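PDB 4DS2: ubiquitin-conjugating enzyme E2, putative from Trypanosoma cruzi, which is probably an E2 enzyme that carries ubiquitin as a thioester on a cysteine and passes it on toward substrates, as related ubiquitin-conjugating enzymes do. Local coordinates for residues H83-V88 against D112-D117; D107-D112 against I124-D129; R148-L151 against Q156-A159. All blocks are in the same frame, centred on the assembly; numbering follows the deposited sequence.

Contact 1 (H83-V88 against D112-D117); sequences HEPPTV and DFWTPD
P85 lies on the indole of W114, proline ring against one aromatic face. Its CB sits over the six-membered ring, 3.6 Å from the centroid and only 17° off the normal, so the C-H bonds make a CH-pi contact. P85 CB is 3.5 Å from W114 CD2, while its CG lies near W114 CG and its CD near W114 CD1. The pyrrolidine thus runs along the indole and covers parts of both fused rings. W114 reaches this position because its CG stands anti to the backbone N (chi1 -180°), which carries the indole out from its own loop toward the residues that precede strand 87-90. The backbone N of P116 lies over the opposite face, offset toward the rim.

At the indole edge, W114 NE1 makes a weak, bent hydrogen bond to H83 O, 3.4 Å long with an N-H...O angle of 126°. NE1 also hydrogen-bonds to the carbonyl of P82, so the carbonyls of P82 and H83 share one N-H. Proline suits the face because its ring is compact and rigid; tryptophan offers a broad face and one edge donor. P85 belongs to a Y-P-x-x-P-P segment and W114 follows the presumed active-site cysteine, consistent with the E2 family. The chemistry implies a mainly apolar, dispersive join, in which the N-H, held chiefly by P82, may help to set the turn of the indole.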
loop_
_atom_site.group_PDB
_atom_site.type_symbol
_atom_site.label_atom_id
_atom_site.label_comp_id
_atom_site.label_asym_id
_atom_site.label_seq_id
_atom_site.Cartn_x
_atom_site.Cartn_y
_atom_site.Cartn_z
ATOM N N HIS A 83 2.744 -18.758 -1.020
ATOM C CA HIS A 83 4.186 -18.860 -1.316
ATOM C C HIS A 83 4.776 -17.573 -1.791
ATOM O O HIS A 83 5.753 -17.130 -1.215
ATOM C CB HIS A 83 4.432 -19.998 -2.279
ATOM C CG HIS A 83 3.764 -21.282 -1.832
ATOM N ND1 HIS A 83 4.221 -22.002 -0.783
ATOM C CD2 HIS A 83 2.595 -21.920 -2.263
ATOM C CE1 HIS A 83 3.428 -23.085 -0.592
ATOM N NE2 HIS A 83 2.438 -23.039 -1.498
ATOM N N GLU A 84 4.154 -16.893 -2.764
ATOM C CA GLU A 84 4.526 -15.475 -3.045
ATOM C C GLU A 84 3.403 -14.531 -2.703
ATOM O O GLU A 84 2.257 -14.785 -3.056
ATOM C CB GLU A 84 4.913 -15.163 -4.501
ATOM C CG GLU A 84 6.118 -15.927 -4.988
ATOM C CD GLU A 84 5.714 -17.339 -5.309
ATOM O OE1 GLU A 84 4.674 -17.404 -6.001
ATOM O OE2 GLU A 84 6.371 -18.337 -4.855
ATOM N N PRO A 85 3.757 -13.390 -2.093
ATOM C CA PRO A 85 2.772 -12.430 -1.713
ATOM C C PRO A 85 2.277 -11.641 -2.918
ATOM O O PRO A 85 2.879 -11.701 -3.977
ATOM C CB PRO A 85 3.539 -11.526 -0.740
ATOM C CG PRO A 85 4.948 -11.580 -1.175
ATOM C CD PRO A 85 5.134 -12.858 -1.922
ATOM N N PRO A 86 1.180 -10.908 -2.748
ATOM C CA PRO A 86 0.616 -10.107 -3.827
ATOM C C PRO A 86 1.407 -8.856 -4.079
ATOM O O PRO A 86 2.183 -8.437 -3.252
ATOM C CB PRO A 86 -0.723 -9.665 -3.255
ATOM C CG PRO A 86 -0.455 -9.596 -1.797
ATOM C CD PRO A 86 0.387 -10.796 -1.521
ATOM N N THR A 87 1.132 -8.228 -5.196
ATOM C CA THR A 87 1.751 -6.988 -5.581
ATOM C C THR A 87 0.773 -5.903 -5.202
ATOM O O THR A 87 -0.424 -6.003 -5.468
ATOM C CB THR A 87 2.033 -6.995 -7.103
ATOM O OG1 THR A 87 3.182 -7.799 -7.333
ATOM C CG2 THR A 87 2.294 -5.600 -7.674
ATOM N N VAL A 88 1.273 -4.872 -4.544
ATOM C CA VAL A 88 0.493 -3.639 -4.360
ATOM C C VAL A 88 0.920 -2.597 -5.416
ATOM O O VAL A 88 2.105 -2.546 -5.815
ATOM C CB VAL A 88 0.619 -3.127 -2.917
ATOM C CG1 VAL A 88 -0.252 -1.899 -2.645
ATOM C CG2 VAL A 88 0.232 -4.258 -1.955
ATOM N N ASP A 112 11.357 -9.062 0.979
ATOM C CA ASP A 112 12.425 -9.270 1.963
ATOM C C ASP A 112 11.886 -9.829 3.277
ATOM O O ASP A 112 12.590 -10.582 3.977
ATOM C CB ASP A 112 13.193 -7.966 2.243
ATOM C CG ASP A 112 13.879 -7.401 1.009
ATOM O OD1 ASP A 112 13.719 -7.949 -0.095
ATOM O OD2 ASP A 112 14.579 -6.390 1.146
ATOM N N PHE A 113 10.627 -9.508 3.574
ATOM C CA PHE A 113 10.014 -9.760 4.895
ATOM C C PHE A 113 8.868 -10.786 4.863
ATOM O O PHE A 113 8.188 -11.022 5.871
ATOM C CB PHE A 113 9.499 -8.436 5.465
ATOM C CG PHE A 113 10.427 -7.303 5.227
ATOM C CD1 PHE A 113 11.665 -7.266 5.835
ATOM C CD2 PHE A 113 10.087 -6.271 4.374
ATOM C CE1 PHE A 113 12.547 -6.221 5.595
ATOM C CE2 PHE A 113 10.960 -5.215 4.130
ATOM C CZ PHE A 113 12.189 -5.193 4.738
ATOM N N TRP A 114 8.651 -11.402 3.717
ATOM C CA TRP A 114 7.495 -12.291 3.557
ATOM C C TRP A 114 7.795 -13.650 4.100
ATOM O O TRP A 114 8.875 -14.173 3.896
ATOM C CB TRP A 114 7.092 -12.370 2.081
ATOM C CG TRP A 114 5.904 -13.264 1.839
ATOM C CD1 TRP A 114 5.908 -14.501 1.225
ATOM C CD2 TRP A 114 4.520 -13.047 2.253
ATOM N NE1 TRP A 114 4.660 -15.032 1.203
ATOM C CE2 TRP A 114 3.779 -14.226 1.818
ATOM C CE3 TRP A 114 3.843 -12.031 2.911
ATOM C CZ2 TRP A 114 2.422 -14.362 2.029
ATOM C CZ3 TRP A 114 2.463 -12.180 3.126
ATOM C CH2 TRP A 114 1.781 -13.318 2.693
ATOM N N THR A 115 6.853 -14.197 4.846
ATOM C CA THR A 115 6.786 -15.608 5.183
ATOM C C THR A 115 5.343 -16.027 4.891
ATOM O O THR A 115 4.430 -15.240 5.099
ATOM C CB THR A 115 7.088 -15.831 6.675
ATOM O OG1 THR A 115 6.160 -15.082 7.484
ATOM C CG2 THR A 115 8.544 -15.435 7.015
ATOM N N PRO A 116 5.122 -17.250 4.386
ATOM C CA PRO A 116 3.778 -17.703 3.895
ATOM C C PRO A 116 2.656 -17.771 5.000
ATOM O O PRO A 116 1.475 -17.835 4.724
ATOM C CB PRO A 116 4.077 -19.094 3.320
ATOM C CG PRO A 116 5.342 -19.540 3.995
ATOM C CD PRO A 116 6.147 -18.298 4.258
ATOM N N ASP A 117 3.108 -17.818 6.228
ATOM C CA ASP A 117 2.419 -17.601 7.487
ATOM C C ASP A 117 1.495 -16.318 7.509
ATOM O O ASP A 117 0.376 -16.312 8.058
ATOM C CB ASP A 117 3.645 -17.506 8.471
ATOM C CG ASP A 117 3.278 -17.544 9.888
ATOM O OD1 ASP A 117 2.135 -17.200 10.219
ATOM O OD2 ASP A 117 4.137 -17.898 10.703
#

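Contact 2 (D107-D112 against I124-D129); sequences DRMVND and IKLVLD
M109 and V110 of the short helix 108-111 meet L126 and V127 of helix 120-132 mainly through apolar groups. M109 is extended, its CG anti to the backbone N (chi1 -174°), and heads toward V127, though where its methyl lies is doubtful in this model. Nearer the backbone, M109 CG passes L126 CD2 at 3.9 Å, the two side chains sliding by each other in opposite directions; the carbonyl M109 O also lies against L126 CD2, at 3.8 Å. The branched pair closes the interface methyl to methyl, V110 CG2 lying 3.8 Å from V127 CG2. Methionine's long unbranched chain suits a reach to the neighbouring helix, and valine's branched methyls suit close packing.

Polar bonding lies within each segment. D107 O accepts from both V110 N and N111 N, at 3.2 Å and 2.8 Å, in a turn at the start of the helical segment.

The short helix lies just after the cysteine expected to bear ubiquitin. M109 also touches R130 and V131, and V110 touches V123, so the short helix packs against helix 120-132, whose I124 and L128 point away from it and pack on strands 40-46 and 51-57.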
loop_
_atom_site.group_PDB
_atom_site.type_symbol
_atom_site.label_atom_id
_atom_site.label_comp_id
_atom_site.label_asym_id
_atom_site.label_seq_id
_atom_site.Cartn_x
_atom_site.Cartn_y
_atom_site.Cartn_z
ATOM N N ASP A 107 9.549 -4.904 -5.461
ATOM C CA ASP A 107 9.061 -6.121 -4.802
ATOM C C ASP A 107 9.768 -6.322 -3.488
ATOM O O ASP A 107 9.280 -7.065 -2.656
ATOM C CB ASP A 107 9.289 -7.397 -5.573
ATOM C CG ASP A 107 9.552 -7.184 -6.984
ATOM O OD1 ASP A 107 8.955 -6.249 -7.582
ATOM O OD2 ASP A 107 10.354 -7.990 -7.508
ATOM N N ARG A 108 10.940 -5.715 -3.329
ATOM C CA ARG A 108 11.719 -5.931 -2.134
ATOM C C ARG A 108 11.011 -5.442 -0.904
ATOM O O ARG A 108 11.126 -6.059 0.166
ATOM C CB ARG A 108 13.081 -5.300 -2.252
ATOM C CG ARG A 108 13.965 -6.081 -3.181
ATOM C CD ARG A 108 14.885 -5.141 -3.896
ATOM N NE ARG A 108 16.207 -5.686 -4.090
ATOM C CZ ARG A 108 17.153 -5.038 -4.770
ATOM N NH1 ARG A 108 18.368 -5.590 -4.932
ATOM N NH2 ARG A 108 16.890 -3.830 -5.291
ATOM N N MET A 109 10.264 -4.357 -1.056
ATOM C CA MET A 109 9.534 -3.793 0.054
ATOM C C MET A 109 8.787 -4.857 0.797
ATOM O O MET A 109 8.758 -4.856 2.000
ATOM C CB MET A 109 8.546 -2.769 -0.447
ATOM C CG MET A 109 7.820 -2.010 0.638
ATOM S SD MET A 109 6.987 -0.567 -0.071
ATOM C CE MET A 109 5.747 -0.281 1.184
ATOM N N VAL A 110 8.145 -5.749 0.063
ATOM C CA VAL A 110 7.328 -6.792 0.665
ATOM C C VAL A 110 8.090 -8.105 0.772
ATOM O O VAL A 110 7.911 -8.836 1.732
ATOM C CB VAL A 110 6.022 -7.015 -0.154
ATOM C CG1 VAL A 110 5.390 -8.369 0.190
ATOM C CG2 VAL A 110 5.026 -5.891 0.077
ATOM N N ASN A 111 8.922 -8.398 -0.224
ATOM C CA ASN A 111 9.499 -9.741 -0.403
ATOM C C ASN A 111 10.638 -10.073 0.522
ATOM O O ASN A 111 10.852 -11.247 0.835
ATOM C CB ASN A 111 9.972 -9.942 -1.840
ATOM C CG ASN A 111 8.828 -10.032 -2.817
ATOM O OD1 ASN A 111 7.674 -10.208 -2.437
ATOM N ND2 ASN A 111 9.138 -9.896 -4.077
ATOM N N ASP A 112 11.357 -9.062 0.979
ATOM C CA ASP A 112 12.425 -9.270 1.963
ATOM C C ASP A 112 11.886 -9.829 3.277
ATOM O O ASP A 112 12.590 -10.582 3.977
ATOM C CB ASP A 112 13.193 -7.966 2.243
ATOM C CG ASP A 112 13.879 -7.401 1.009
ATOM O OD1 ASP A 112 13.719 -7.949 -0.095
ATOM O OD2 ASP A 112 14.579 -6.390 1.146
ATOM N N ILE A 124 -0.652 -5.322 3.257
ATOM C CA ILE A 124 -1.266 -4.059 2.884
ATOM C C ILE A 124 -0.874 -3.004 3.901
ATOM O O ILE A 124 -0.555 -1.887 3.524
ATOM C CB ILE A 124 -2.807 -4.155 2.728
ATOM C CG1 ILE A 124 -3.186 -5.207 1.659
ATOM C CG2 ILE A 124 -3.385 -2.789 2.327
ATOM C CD1 ILE A 124 -4.613 -5.738 1.769
ATOM N N LYS A 125 -0.872 -3.371 5.178
ATOM C CA LYS A 125 -0.504 -2.427 6.212
ATOM C C LYS A 125 0.968 -2.073 6.145
ATOM O O LYS A 125 1.331 -0.948 6.440
ATOM C CB LYS A 125 -0.898 -2.943 7.588
ATOM C CG LYS A 125 -2.423 -3.048 7.753
ATOM C CD LYS A 125 -2.846 -3.326 9.197
ATOM C CE LYS A 125 -3.993 -4.325 9.304
ATOM N NZ LYS A 125 -3.426 -5.706 9.430
ATOM N N LEU A 126 1.813 -3.015 5.745
ATOM C CA LEU A 126 3.260 -2.761 5.666
ATOM C C LEU A 126 3.570 -1.709 4.624
ATOM O O LEU A 126 4.462 -0.883 4.818
ATOM C CB LEU A 126 4.066 -4.045 5.361
ATOM C CG LEU A 126 5.569 -3.796 5.122
ATOM C CD1 LEU A 126 6.390 -5.045 5.329
ATOM C CD2 LEU A 126 5.844 -3.217 3.726
ATOM N N VAL A 127 2.838 -1.761 3.518
ATOM C CA VAL A 127 3.097 -0.899 2.367
ATOM C C VAL A 127 2.580 0.497 2.588
ATOM O O VAL A 127 3.252 1.475 2.203
ATOM C CB VAL A 127 2.430 -1.398 1.084
ATOM C CG1 VAL A 127 2.359 -0.276 0.055
ATOM C CG2 VAL A 127 3.177 -2.619 0.536
ATOM N N LEU A 128 1.385 0.585 3.188
ATOM C CA LEU A 128 0.765 1.886 3.463
ATOM C C LEU A 128 1.605 2.670 4.451
ATOM O O LEU A 128 1.858 3.855 4.261
ATOM C CB LEU A 128 -0.634 1.712 4.012
ATOM C CG LEU A 128 -1.661 1.089 3.054
ATOM C CD1 LEU A 128 -2.882 0.616 3.846
ATOM C CD2 LEU A 128 -2.027 2.070 1.956
ATOM N N ASP A 129 2.048 1.982 5.492
ATOM C CA ASP A 129 2.897 2.570 6.499
ATOM C C ASP A 129 4.267 2.974 5.939
ATOM O O ASP A 129 4.830 4.034 6.271
ATOM C CB ASP A 129 3.093 1.576 7.646
ATOM C CG ASP A 129 4.216 1.988 8.574
ATOM O OD1 ASP A 129 4.126 3.100 9.187
ATOM O OD2 ASP A 129 5.192 1.206 8.677
#

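Contact 3 (R148-L151 against Q156-A159); sequences RHYL and QDFA
Y150 and L151 meet D157 and F158 in a largely apolar helix-helix contact, joining helices 145-153 and 155-162 across the sharp turn between them. It belongs to the helical C-terminal part of the E2 domain; the centre of the contact lies about 21 Å from the centre of the chain. The backbones come close here, the CA atoms of L151 and F158 being 5.4 Å apart.

L151 places a branch methyl, CD1, over one face of the F158 ring, offset toward the rim and 4.0 Å from the centroid: a CH-pi contact. Leucine fits because its branched end spreads over the ring, and phenylalanine offers a flat surface without a polar group to satisfy; Y64 also touches F158.

Y150 swings its ring across the start of the second helix with CG anti to the backbone N (chi1 -158°). CE2 then lies 3.7 Å from F158 N, and CD2 is 4.0 Å from F158 CB. Y150 OH stays 4.0 Å from D157 OD2, too far for a hydrogen bond. Within segment 156-159, Q156 NE2 instead meets D157 OD1 at 2.8 Å, fairly straight but from above the carboxylate plane, 66° out of it. R161 makes a cation-pi contact with the Y150 ring. What joins the two helices is therefore mostly dispersion and aromatic contact, while D157 takes a hydrogen bond from Q156.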
loop_
_atom_site.group_PDB
_atom_site.type_symbol
_atom_site.label_atom_id
_atom_site.label_comp_id
_atom_site.label_asym_id
_atom_site.label_seq_id
_atom_site.Cartn_x
_atom_site.Cartn_y
_atom_site.Cartn_z
ATOM N N ARG A 148 13.721 10.903 -4.117
ATOM C CA ARG A 148 14.606 10.716 -2.958
ATOM C C ARG A 148 15.578 11.893 -2.807
ATOM O O ARG A 148 15.728 12.460 -1.711
ATOM C CB ARG A 148 15.379 9.383 -3.039
ATOM C CG ARG A 148 16.429 9.190 -1.941
ATOM C CD ARG A 148 15.836 9.164 -0.527
ATOM N NE ARG A 148 15.036 7.948 -0.337
ATOM C CZ ARG A 148 14.058 7.774 0.558
ATOM N NH1 ARG A 148 13.366 6.628 0.600
ATOM N NH2 ARG A 148 13.752 8.741 1.412
ATOM N N HIS A 149 16.225 12.251 -3.907
ATOM C CA HIS A 149 17.130 13.399 -3.928
ATOM C C HIS A 149 16.468 14.668 -3.463
ATOM O O HIS A 149 17.044 15.435 -2.718
ATOM C CB HIS A 149 17.656 13.581 -5.328
ATOM C CG HIS A 149 18.806 14.546 -5.421
ATOM N ND1 HIS A 149 18.674 15.866 -5.147
ATOM C CD2 HIS A 149 20.147 14.341 -5.780
ATOM C CE1 HIS A 149 19.862 16.466 -5.314
ATOM N NE2 HIS A 149 20.760 15.533 -5.709
ATOM N N TYR A 150 15.239 14.874 -3.883
ATOM C CA TYR A 150 14.511 16.062 -3.537
ATOM C C TYR A 150 14.096 16.103 -2.053
ATOM O O TYR A 150 14.198 17.161 -1.399
ATOM C CB TYR A 150 13.306 16.202 -4.464
ATOM C CG TYR A 150 12.783 17.615 -4.555
ATOM C CD1 TYR A 150 13.522 18.633 -5.183
ATOM C CD2 TYR A 150 11.532 17.942 -4.010
ATOM C CE1 TYR A 150 13.020 19.933 -5.260
ATOM C CE2 TYR A 150 11.025 19.232 -4.081
ATOM C CZ TYR A 150 11.764 20.223 -4.692
ATOM O OH TYR A 150 11.219 21.493 -4.741
ATOM N N LEU A 151 13.608 14.985 -1.519
ATOM C CA LEU A 151 13.394 14.891 -0.056
ATOM C C LEU A 151 14.667 15.174 0.761
ATOM O O LEU A 151 14.636 15.877 1.789
ATOM C CB LEU A 151 12.898 13.495 0.336
ATOM C CG LEU A 151 12.677 13.250 1.843
ATOM C CD1 LEU A 151 11.513 14.026 2.453
ATOM C CD2 LEU A 151 12.506 11.769 2.081
ATOM N N GLN A 156 11.553 20.424 3.044
ATOM C CA GLN A 156 10.401 21.304 3.202
ATOM C C GLN A 156 9.666 21.527 1.840
ATOM O O GLN A 156 8.423 21.475 1.791
ATOM C CB GLN A 156 10.805 22.590 3.971
ATOM C CG GLN A 156 11.695 23.589 3.207
ATOM C CD GLN A 156 13.109 23.094 2.895
ATOM O OE1 GLN A 156 13.788 22.538 3.758
ATOM N NE2 GLN A 156 13.554 23.314 1.658
ATOM N N ASP A 157 10.415 21.686 0.739
ATOM C CA ASP A 157 9.810 21.880 -0.594
ATOM C C ASP A 157 9.168 20.584 -1.109
ATOM O O ASP A 157 8.240 20.644 -1.919
ATOM C CB ASP A 157 10.835 22.375 -1.628
ATOM C CG ASP A 157 11.543 23.689 -1.218
ATOM O OD1 ASP A 157 11.438 24.129 -0.054
ATOM O OD2 ASP A 157 12.223 24.286 -2.077
ATOM N N PHE A 158 9.683 19.425 -0.662
ATOM C CA PHE A 158 9.101 18.083 -0.957
ATOM C C PHE A 158 7.677 17.928 -0.385
ATOM O O PHE A 158 6.795 17.356 -1.036
ATOM C CB PHE A 158 10.017 16.949 -0.418
ATOM C CG PHE A 158 9.385 15.566 -0.444
ATOM C CD1 PHE A 158 8.569 15.138 0.590
ATOM C CD2 PHE A 158 9.633 14.689 -1.493
ATOM C CE1 PHE A 158 7.987 13.886 0.554
ATOM C CE2 PHE A 158 9.068 13.429 -1.518
ATOM C CZ PHE A 158 8.234 13.032 -0.501
ATOM N N ALA A 159 7.471 18.436 0.830
ATOM C CA ALA A 159 6.143 18.479 1.472
ATOM C C ALA A 159 5.110 19.263 0.645
ATOM O O ALA A 159 4.021 18.742 0.354
ATOM C CB ALA A 159 6.245 19.091 2.861
#

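From the N terminus, the chain runs through helix 11-27 and strands 40-46, 51-57 and 70-76, then reaches H83-V88, the first half of contact 1. Contact 2 opens at D107-D112 before contact 1 closes at D112-D117, and itself closes at I124-D129; the two therefore cross and share D112. Contact 1 closes a loop of 23 intervening residues, contact 2 one of 11. They also touch: P85 meets V110 and N111, and F113 packs on L126. Together they tie the approach to strand 87-90, helix 108-111 and the following loop onto helix 120-132. Contact 3 follows in series, closing a short local turn; its nearest atoms stay about 10 Å from those of contact 2.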